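Local coordinates for SIS domain protein (Listeria monocytogenes str. 4b F2365, PDB 3FXA) that probably binds a phosphorylated sugar through its SIS domain and may act as a sugar-phosphate isomerase, at residues 62-65 / 66-70; 129-132 / 133-136; 3-6 / 7-11; 22-25 / 26-29. All coordinates share one frame; numbering follows the deposited sequence.

Contact 1 (62-65 / 66-70); sequences KLVH and SFNCI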
# COMPACT_ATOMS: atom_id res chain seq x y z
N LYS A 62 0.54 -11.37 -2.09
CA LYS A 62 0.66 -12.24 -3.28
C LYS A 62 -0.66 -13.02 -3.43
O LYS A 62 -1.24 -13.06 -4.53
CB LYS A 62 1.91 -13.14 -3.19
CG LYS A 62 2.51 -13.51 -4.55
CD LYS A 62 1.57 -14.31 -5.40
CE LYS A 62 2.14 -14.65 -6.71
NZ LYS A 62 1.30 -15.65 -7.43
N LEU A 63 -1.17 -13.58 -2.33
CA LEU A 63 -2.48 -14.23 -2.33
C LEU A 63 -3.58 -13.28 -2.88
O LEU A 63 -4.36 -13.65 -3.78
CB LEU A 63 -2.89 -14.71 -0.95
CG LEU A 63 -2.37 -16.03 -0.38
CD1 LEU A 63 -0.87 -16.10 -0.22
CD2 LEU A 63 -3.09 -16.31 0.94
N VAL A 64 -3.61 -12.07 -2.34
CA VAL A 64 -4.58 -11.04 -2.74
C VAL A 64 -4.51 -10.71 -4.22
O VAL A 64 -5.53 -10.74 -4.89
CB VAL A 64 -4.43 -9.76 -1.86
CG1 VAL A 64 -5.22 -8.56 -2.47
CG2 VAL A 64 -4.85 -10.04 -0.38
N HIS A 65 -3.31 -10.49 -4.76
CA HIS A 65 -3.22 -10.25 -6.20
C HIS A 65 -3.76 -11.43 -7.05
O HIS A 65 -4.62 -11.24 -7.94
CB HIS A 65 -1.79 -9.94 -6.65
CG HIS A 65 -1.65 -9.78 -8.14
ND1 HIS A 65 -2.05 -8.64 -8.81
CD2 HIS A 65 -1.27 -10.66 -9.10
CE1 HIS A 65 -1.88 -8.81 -10.10
NE2 HIS A 65 -1.41 -10.03 -10.31
N SER A 66 -3.23 -12.61 -6.78
CA SER A 66 -3.57 -13.80 -7.54
C SER A 66 -5.03 -14.25 -7.42
O SER A 66 -5.60 -14.71 -8.41
CB SER A 66 -2.56 -14.93 -7.30
OG SER A 66 -1.28 -14.50 -7.76
N PHE A 67 -5.64 -14.05 -6.25
CA PHE A 67 -7.07 -14.36 -6.06
C PHE A 67 -7.88 -13.42 -6.96
O PHE A 67 -8.75 -13.87 -7.72
CB PHE A 67 -7.52 -14.24 -4.59
CG PHE A 67 -7.19 -15.42 -3.74
CD1 PHE A 67 -7.60 -16.71 -4.14
CD2 PHE A 67 -6.61 -15.26 -2.48
CE1 PHE A 67 -7.34 -17.83 -3.30
CE2 PHE A 67 -6.36 -16.38 -1.66
CZ PHE A 67 -6.72 -17.64 -2.07
N ASN A 68 -7.56 -12.13 -6.93
CA ASN A 68 -8.22 -11.17 -7.83
C ASN A 68 -8.08 -11.53 -9.30
O ASN A 68 -9.05 -11.46 -10.05
CB ASN A 68 -7.80 -9.73 -7.57
CG ASN A 68 -8.38 -9.19 -6.29
OD1 ASN A 68 -9.59 -9.29 -6.07
ND2 ASN A 68 -7.55 -8.58 -5.46
N CYS A 69 -6.89 -12.00 -9.69
CA CYS A 69 -6.66 -12.41 -11.07
C CYS A 69 -7.60 -13.51 -11.57
O CYS A 69 -7.88 -13.55 -12.77
CB CYS A 69 -5.21 -12.85 -11.26
SG CYS A 69 -4.04 -11.54 -11.17
N ILE A 70 -8.08 -14.37 -10.65
CA ILE A 70 -8.99 -15.46 -10.99
C ILE A 70 -10.44 -15.19 -10.55
O ILE A 70 -11.22 -16.12 -10.29
CB ILE A 70 -8.49 -16.83 -10.49
CG1 ILE A 70 -8.49 -16.95 -8.97
CG2 ILE A 70 -7.12 -17.11 -11.07
CD1 ILE A 70 -8.79 -18.40 -8.49
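Over one face of the His65 imidazole sits the sulfur of Cys69, one helical turn further on: SG lies 3.6 Å from the ring centroid, 33° off the ring normal, and comes nearest to NE2 at 3.2 Å. The ring gets there because CG of His65 is anti to the backbone N (chi1 176°), and a polarisable sulfur suits the flat face of an aromatic ring. His84 of the third subunit packs against both residues, and Gly54 of the second subunit against His65. The Phe67 ring lies beside Leu63, the two side chains pointing the same way, with CE2 of Phe67 3.9 Å from CB of Leu63. These apolar groups suit a helix face turned to the sheet, where Val50, Ile48, Ile97 and Ile99 receive them, while Phe167 and Ile171 of helix 157-177 close the flank.

Polar groups occupy other sides. Lys62, bent at chi2, brings NZ back to OG of Ser66 at 2.8 Å; the same nitrogen makes a salt bridge with Asp168, so the buried ammonium has two partners. Asn68 lies alongside Val64, ND2 3.8 Å from CG1, and its OD1 accepts from the backbone N of Ala74. Underneath run helical bonds such as Ser66 N to Lys62 O, 3.0 Å and nearly straight at 174°. The arrangement is that of a buried crossover helix in a beta-alpha-beta unit: helix 55-69 links parallel strands 48-51 and 74-76 of the SIS domain, one side on the sheet and another against neighbouring subunits.

Contact 2 (129-132 / 133-136); sequences PDSV and IAKE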
# COMPACT_ATOMS: atom_id res chain seq x y z
N PRO A 129 1.01 -26.11 15.07
CA PRO A 129 -0.34 -26.62 15.33
C PRO A 129 -0.92 -26.29 16.73
O PRO A 129 -2.14 -26.44 16.93
CB PRO A 129 -0.18 -28.14 15.13
CG PRO A 129 1.18 -28.40 15.51
CD PRO A 129 2.00 -27.22 15.13
N ASP A 130 -0.06 -25.87 17.67
CA ASP A 130 -0.44 -25.49 19.05
C ASP A 130 -0.55 -23.96 19.23
O ASP A 130 -0.73 -23.48 20.35
CB ASP A 130 0.58 -26.08 20.04
CG ASP A 130 0.71 -27.60 19.90
OD1 ASP A 130 -0.32 -28.29 19.76
OD2 ASP A 130 1.84 -28.11 19.92
N SER A 131 -0.42 -23.22 18.13
CA SER A 131 -0.58 -21.76 18.13
C SER A 131 -2.06 -21.36 18.20
O SER A 131 -2.96 -22.14 17.86
CB SER A 131 0.05 -21.14 16.88
OG SER A 131 -0.63 -21.49 15.65
N VAL A 132 -2.29 -20.10 18.60
CA VAL A 132 -3.64 -19.54 18.68
C VAL A 132 -4.31 -19.53 17.31
O VAL A 132 -5.46 -19.95 17.18
CB VAL A 132 -3.60 -18.11 19.31
CG1 VAL A 132 -4.96 -17.40 19.13
CG2 VAL A 132 -3.21 -18.20 20.75
N ILE A 133 -3.57 -19.09 16.29
CA ILE A 133 -4.06 -19.02 14.91
C ILE A 133 -4.49 -20.43 14.42
O ILE A 133 -5.56 -20.57 13.85
CB ILE A 133 -3.01 -18.32 13.97
CG1 ILE A 133 -3.00 -16.82 14.27
CG2 ILE A 133 -3.33 -18.59 12.51
CD1 ILE A 133 -2.01 -15.97 13.51
N ALA A 134 -3.66 -21.45 14.68
CA ALA A 134 -4.01 -22.84 14.31
C ALA A 134 -5.23 -23.35 15.07
O ALA A 134 -6.09 -24.00 14.48
CB ALA A 134 -2.81 -23.78 14.54
N LYS A 135 -5.32 -23.03 16.37
CA LYS A 135 -6.42 -23.50 17.23
C LYS A 135 -7.75 -22.78 17.01
O LYS A 135 -8.83 -23.39 17.10
CB LYS A 135 -6.03 -23.45 18.70
CG LYS A 135 -5.00 -24.50 19.14
CD LYS A 135 -4.80 -24.36 20.65
CE LYS A 135 -3.88 -25.41 21.22
NZ LYS A 135 -3.89 -25.35 22.72
N GLU A 136 -7.69 -21.48 16.72
CA GLU A 136 -8.88 -20.66 16.48
C GLU A 136 -9.43 -20.79 15.06
O GLU A 136 -10.59 -20.48 14.82
CB GLU A 136 -8.59 -19.18 16.80
CG GLU A 136 -8.27 -18.90 18.29
CD GLU A 136 -9.43 -19.16 19.24
OE1 GLU A 136 -10.60 -19.07 18.82
OE2 GLU A 136 -9.17 -19.47 20.41
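The chain leaves its loop at Ser131, whose extended psi of 161° gives way to helical angles from Val132 onward, and the first turn closes with Lys135 N to Ser131 O at 2.9 Å and Glu136 N to Val132 O at 2.7 Å. Across that turn OG of Ser131 accepts from Ala134 N at 3.2 Å, with an N-H...O angle of 158°. Its chi1 of 67° sets the hydroxyl between the backbone N and the carbonyl carbon, facing the amide three residues ahead. This is a serine N-cap, here at the start of helix 132-136, which follows strand 121-126 in the parallel sheet of the SIS domain. Serine suits the place because its short hydroxyl can accept from the helix and also bond to Asn128 O. The small CB of Ala134 fits against OG at 3.4 Å and also packs on Phe140 and Thr126. On the outer side, the extended chain of Lys135 runs back along the loop, CE 3.8 Å from Asp130 O, while its ammonium stays 5.5 Å (NZ to OD1) from the Asp130 carboxylate. Val132 and Glu136 lie side by side, CG1 3.7 Å from CG, and Ile133 turns inward onto Leu108 and Leu109 of helix 106-109.

Contact 3 (3-6 / 7-11); sequences DKQA and ILDNI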
# COMPACT_ATOMS: atom_id res chain seq x y z
N ASP A 3 34.98 -13.31 -3.52
CA ASP A 3 35.28 -13.46 -4.96
C ASP A 3 34.08 -14.01 -5.73
O ASP A 3 33.09 -14.44 -5.11
CB ASP A 3 36.60 -14.25 -5.24
CG ASP A 3 36.59 -15.72 -4.76
OD1 ASP A 3 35.52 -16.35 -4.56
OD2 ASP A 3 37.71 -16.27 -4.62
N LYS A 4 34.17 -13.99 -7.06
CA LYS A 4 33.07 -14.40 -7.95
C LYS A 4 32.48 -15.78 -7.60
O LYS A 4 31.27 -15.91 -7.45
CB LYS A 4 33.51 -14.36 -9.42
CG LYS A 4 32.42 -14.72 -10.44
CD LYS A 4 32.91 -14.67 -11.89
CE LYS A 4 31.81 -15.12 -12.83
NZ LYS A 4 32.23 -15.06 -14.25
N GLN A 5 33.35 -16.77 -7.46
CA GLN A 5 32.91 -18.13 -7.17
C GLN A 5 32.25 -18.29 -5.79
O GLN A 5 31.27 -19.03 -5.67
CB GLN A 5 34.08 -19.13 -7.35
CG GLN A 5 33.63 -20.58 -7.45
CD GLN A 5 32.69 -20.83 -8.62
OE1 GLN A 5 32.81 -20.22 -9.69
NE2 GLN A 5 31.72 -21.73 -8.41
N ALA A 6 32.76 -17.58 -4.77
CA ALA A 6 32.18 -17.62 -3.42
C ALA A 6 30.75 -17.03 -3.45
O ALA A 6 29.84 -17.57 -2.81
CB ALA A 6 33.05 -16.88 -2.40
N ILE A 7 30.55 -15.96 -4.24
CA ILE A 7 29.22 -15.35 -4.41
C ILE A 7 28.24 -16.33 -5.04
O ILE A 7 27.14 -16.56 -4.49
CB ILE A 7 29.29 -14.04 -5.24
CG1 ILE A 7 29.98 -12.96 -4.40
CG2 ILE A 7 27.87 -13.59 -5.70
CD1 ILE A 7 30.22 -11.65 -5.10
N LEU A 8 28.65 -16.91 -6.17
CA LEU A 8 27.84 -17.89 -6.91
C LEU A 8 27.52 -19.15 -6.10
O LEU A 8 26.40 -19.64 -6.18
CB LEU A 8 28.50 -18.27 -8.25
CG LEU A 8 28.62 -17.16 -9.29
CD1 LEU A 8 29.44 -17.64 -10.47
CD2 LEU A 8 27.23 -16.71 -9.78
N ASP A 9 28.50 -19.66 -5.35
CA ASP A 9 28.26 -20.83 -4.47
C ASP A 9 27.21 -20.50 -3.40
O ASP A 9 26.32 -21.30 -3.16
CB ASP A 9 29.56 -21.33 -3.82
CG ASP A 9 30.52 -21.97 -4.83
OD1 ASP A 9 30.20 -22.04 -6.04
OD2 ASP A 9 31.60 -22.41 -4.40
N ASN A 10 27.33 -19.33 -2.78
CA ASN A 10 26.36 -18.85 -1.75
C ASN A 10 24.93 -18.79 -2.33
O ASN A 10 23.97 -19.34 -1.75
CB ASN A 10 26.84 -17.49 -1.19
CG ASN A 10 25.99 -16.96 -0.02
OD1 ASN A 10 24.81 -16.64 -0.17
ND2 ASN A 10 26.63 -16.81 1.13
N ILE A 11 24.82 -18.11 -3.48
CA ILE A 11 23.59 -17.98 -4.27
C ILE A 11 22.99 -19.34 -4.62
O ILE A 11 21.82 -19.60 -4.34
CB ILE A 11 23.81 -17.10 -5.54
CG1 ILE A 11 23.93 -15.62 -5.12
CG2 ILE A 11 22.64 -17.27 -6.55
CD1 ILE A 11 24.16 -14.62 -6.27
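Gln5 and Asp9 meet one turn apart: NE2 of the amide gives a weak hydrogen bond to OD1 of the carboxylate, 2.8 Å long but bent to 129° at the hydrogen. Gln5 reaches it by folding at chi2 (59°), which turns an otherwise outward-going chain along the helix; the amide and carboxylate planes stand 71° apart, so the two groups do not lie flat on each other. Polar side chains suit this exposed face, the longer glutamine reaching across to the short aspartate.

The backbone is satisfied more regularly. Ile7 N bonds to Asp3 O, Leu8 N to Lys4 O at 3.1 Å, Asp9 N to Gln5 O, and Asn10 N to Ala6 O. The amides of the first turn have no preceding helical carbonyls, and one of them, Ala6 N, is served by OD1 of Asp3 at 3.0 Å, met nearly along the C-O direction. A carboxylate fits there doubly, since its negative charge should also interact favourably with the positive end of the helix dipole.

Lys4 stretches out fully, its methylenes alongside Leu8 with CG 4.2 Å from CD1. Its ammonium makes a salt bridge with Glu32 of the second subunit, which probably offsets its charge. Polar Lys4 and Asn10 share the side turned to that subunit with apolar Leu8 and Ile11. The whole is an aspartate N-cap opening a long helix, 4-23, whose start lies about 32 Å from the centre of its own chain and packs on the neighbouring subunit.

Contact 4 (22-25 / 26-29); sequences ISRL and PEVT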
# COMPACT_ATOMS: atom_id res chain seq x y z
N ILE A 22 9.86 -26.02 -1.59
CA ILE A 22 8.65 -26.13 -2.42
C ILE A 22 8.42 -27.59 -2.77
O ILE A 22 7.28 -28.05 -2.73
CB ILE A 22 8.75 -25.34 -3.72
CG1 ILE A 22 8.98 -23.86 -3.41
CG2 ILE A 22 7.49 -25.50 -4.59
CD1 ILE A 22 9.20 -23.10 -4.60
N SER A 23 9.49 -28.31 -3.14
CA SER A 23 9.33 -29.72 -3.49
C SER A 23 8.76 -30.56 -2.33
O SER A 23 8.03 -31.51 -2.59
CB SER A 23 10.62 -30.34 -4.06
OG SER A 23 11.65 -30.38 -3.12
N ARG A 24 9.05 -30.18 -1.07
CA ARG A 24 8.52 -30.89 0.11
C ARG A 24 7.10 -30.48 0.54
O ARG A 24 6.58 -30.98 1.56
CB ARG A 24 9.48 -30.72 1.30
CG ARG A 24 10.77 -31.50 1.17
CD ARG A 24 11.56 -31.55 2.48
NE ARG A 24 10.84 -32.23 3.57
CZ ARG A 24 10.31 -31.68 4.67
NH1 ARG A 24 10.39 -30.37 4.96
NH2 ARG A 24 9.68 -32.47 5.55
N LEU A 25 6.43 -29.61 -0.22
CA LEU A 25 5.10 -29.16 0.18
C LEU A 25 4.07 -30.27 0.48
O LEU A 25 3.34 -30.14 1.44
CB LEU A 25 4.55 -28.05 -0.75
CG LEU A 25 5.17 -26.67 -0.52
CD1 LEU A 25 4.74 -25.70 -1.61
CD2 LEU A 25 4.75 -26.12 0.86
N PRO A 26 4.05 -31.38 -0.30
CA PRO A 26 3.14 -32.47 0.04
C PRO A 26 3.30 -33.08 1.46
O PRO A 26 2.30 -33.50 2.05
CB PRO A 26 3.45 -33.51 -1.04
CG PRO A 26 3.94 -32.73 -2.18
CD PRO A 26 4.76 -31.65 -1.57
N GLU A 27 4.52 -33.08 2.00
CA GLU A 27 4.82 -33.62 3.34
C GLU A 27 4.44 -32.71 4.51
O GLU A 27 4.10 -33.21 5.59
CB GLU A 27 6.32 -33.96 3.46
CG GLU A 27 6.88 -34.91 2.42
CD GLU A 27 8.41 -35.06 2.52
OE1 GLU A 27 8.98 -34.80 3.61
OE2 GLU A 27 9.03 -35.42 1.51
N VAL A 28 4.48 -31.39 4.27
CA VAL A 28 4.27 -30.37 5.31
C VAL A 28 2.88 -29.71 5.30
O VAL A 28 2.52 -29.01 6.25
CB VAL A 28 5.39 -29.30 5.23
CG1 VAL A 28 6.80 -29.99 5.23
CG2 VAL A 28 5.20 -28.42 4.00
N THR A 29 2.11 -29.91 4.22
CA THR A 29 0.74 -29.45 4.13
C THR A 29 -0.23 -30.60 4.49
O THR A 29 0.19 -31.80 4.59
CB THR A 29 0.41 -28.88 2.72
OG1 THR A 29 0.70 -29.86 1.72
CG2 THR A 29 1.22 -27.63 2.40
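A short helical turn, residues 25-28, follows directly on the long helix 4-23, and the contact is the junction between them. Arg24, at the break, grips Glu27 side-on in a salt bridge: NE at 3.2 Å and NH2 at 3.1 Å both reach the single oxygen OE1. They come to it from the same face of the carboxylate, whose plane stands 79° from the guanidinium, and OE1 lies at the guanidinium edge. A bend at chi3 (62°) swings the arginine head round to its partner. Beyond it, CG1 of Val28 lies 3.6 Å from NH1, so the charged pair has an apolar neighbour.

The carbonyl of Leu25 collects three donors. Thr29 N comes almost head-on at 3.0 Å, OG1 of Thr29 gives its hydrogen at 2.7 Å from above the carbonyl plane, and Val28 N is a third at 3.3 Å. Threonine suits this exit, for its hydroxyl ties back to the carbonyl just where the backbone leaves helical angles, while CG2 stays near the leucine. Proline is well placed at 26, where a first-turn residue need give no amide hydrogen. Leu25 meets CG2 of Val28 through CD2 at 3.9 Å and is buried on Ala162 and Ala165 of helix 157-177; Trp15 of the second subunit packs against Leu25, Pro26 and Thr29. The element is thus a single helical turn with proline at its second position, closed by a threonine and joining helix 4-23 to helix 31-43.

Contact 1 is the buried one, set in helix 55-69 between the sheet and other subunits; contact 4 lies at the surface, and contacts 2 and 3 are partly buried. Contacts 3 and 4 share helix 4-23, one at its start and the other at its end, with centres 28 Å apart. Contacts 1, 3 and 4 touch the second subunit, whereas no other chain touches contact 2. Contacts 2 and 3 use the same device, an acidic or hydroxyl N-cap, at two unrelated helix starts. The charged groups find partners in different places: contact 4 pairs its ions locally, contact 3 sends its lysine to a neighbouring chain, and contact 1 pairs its lysine within the fold.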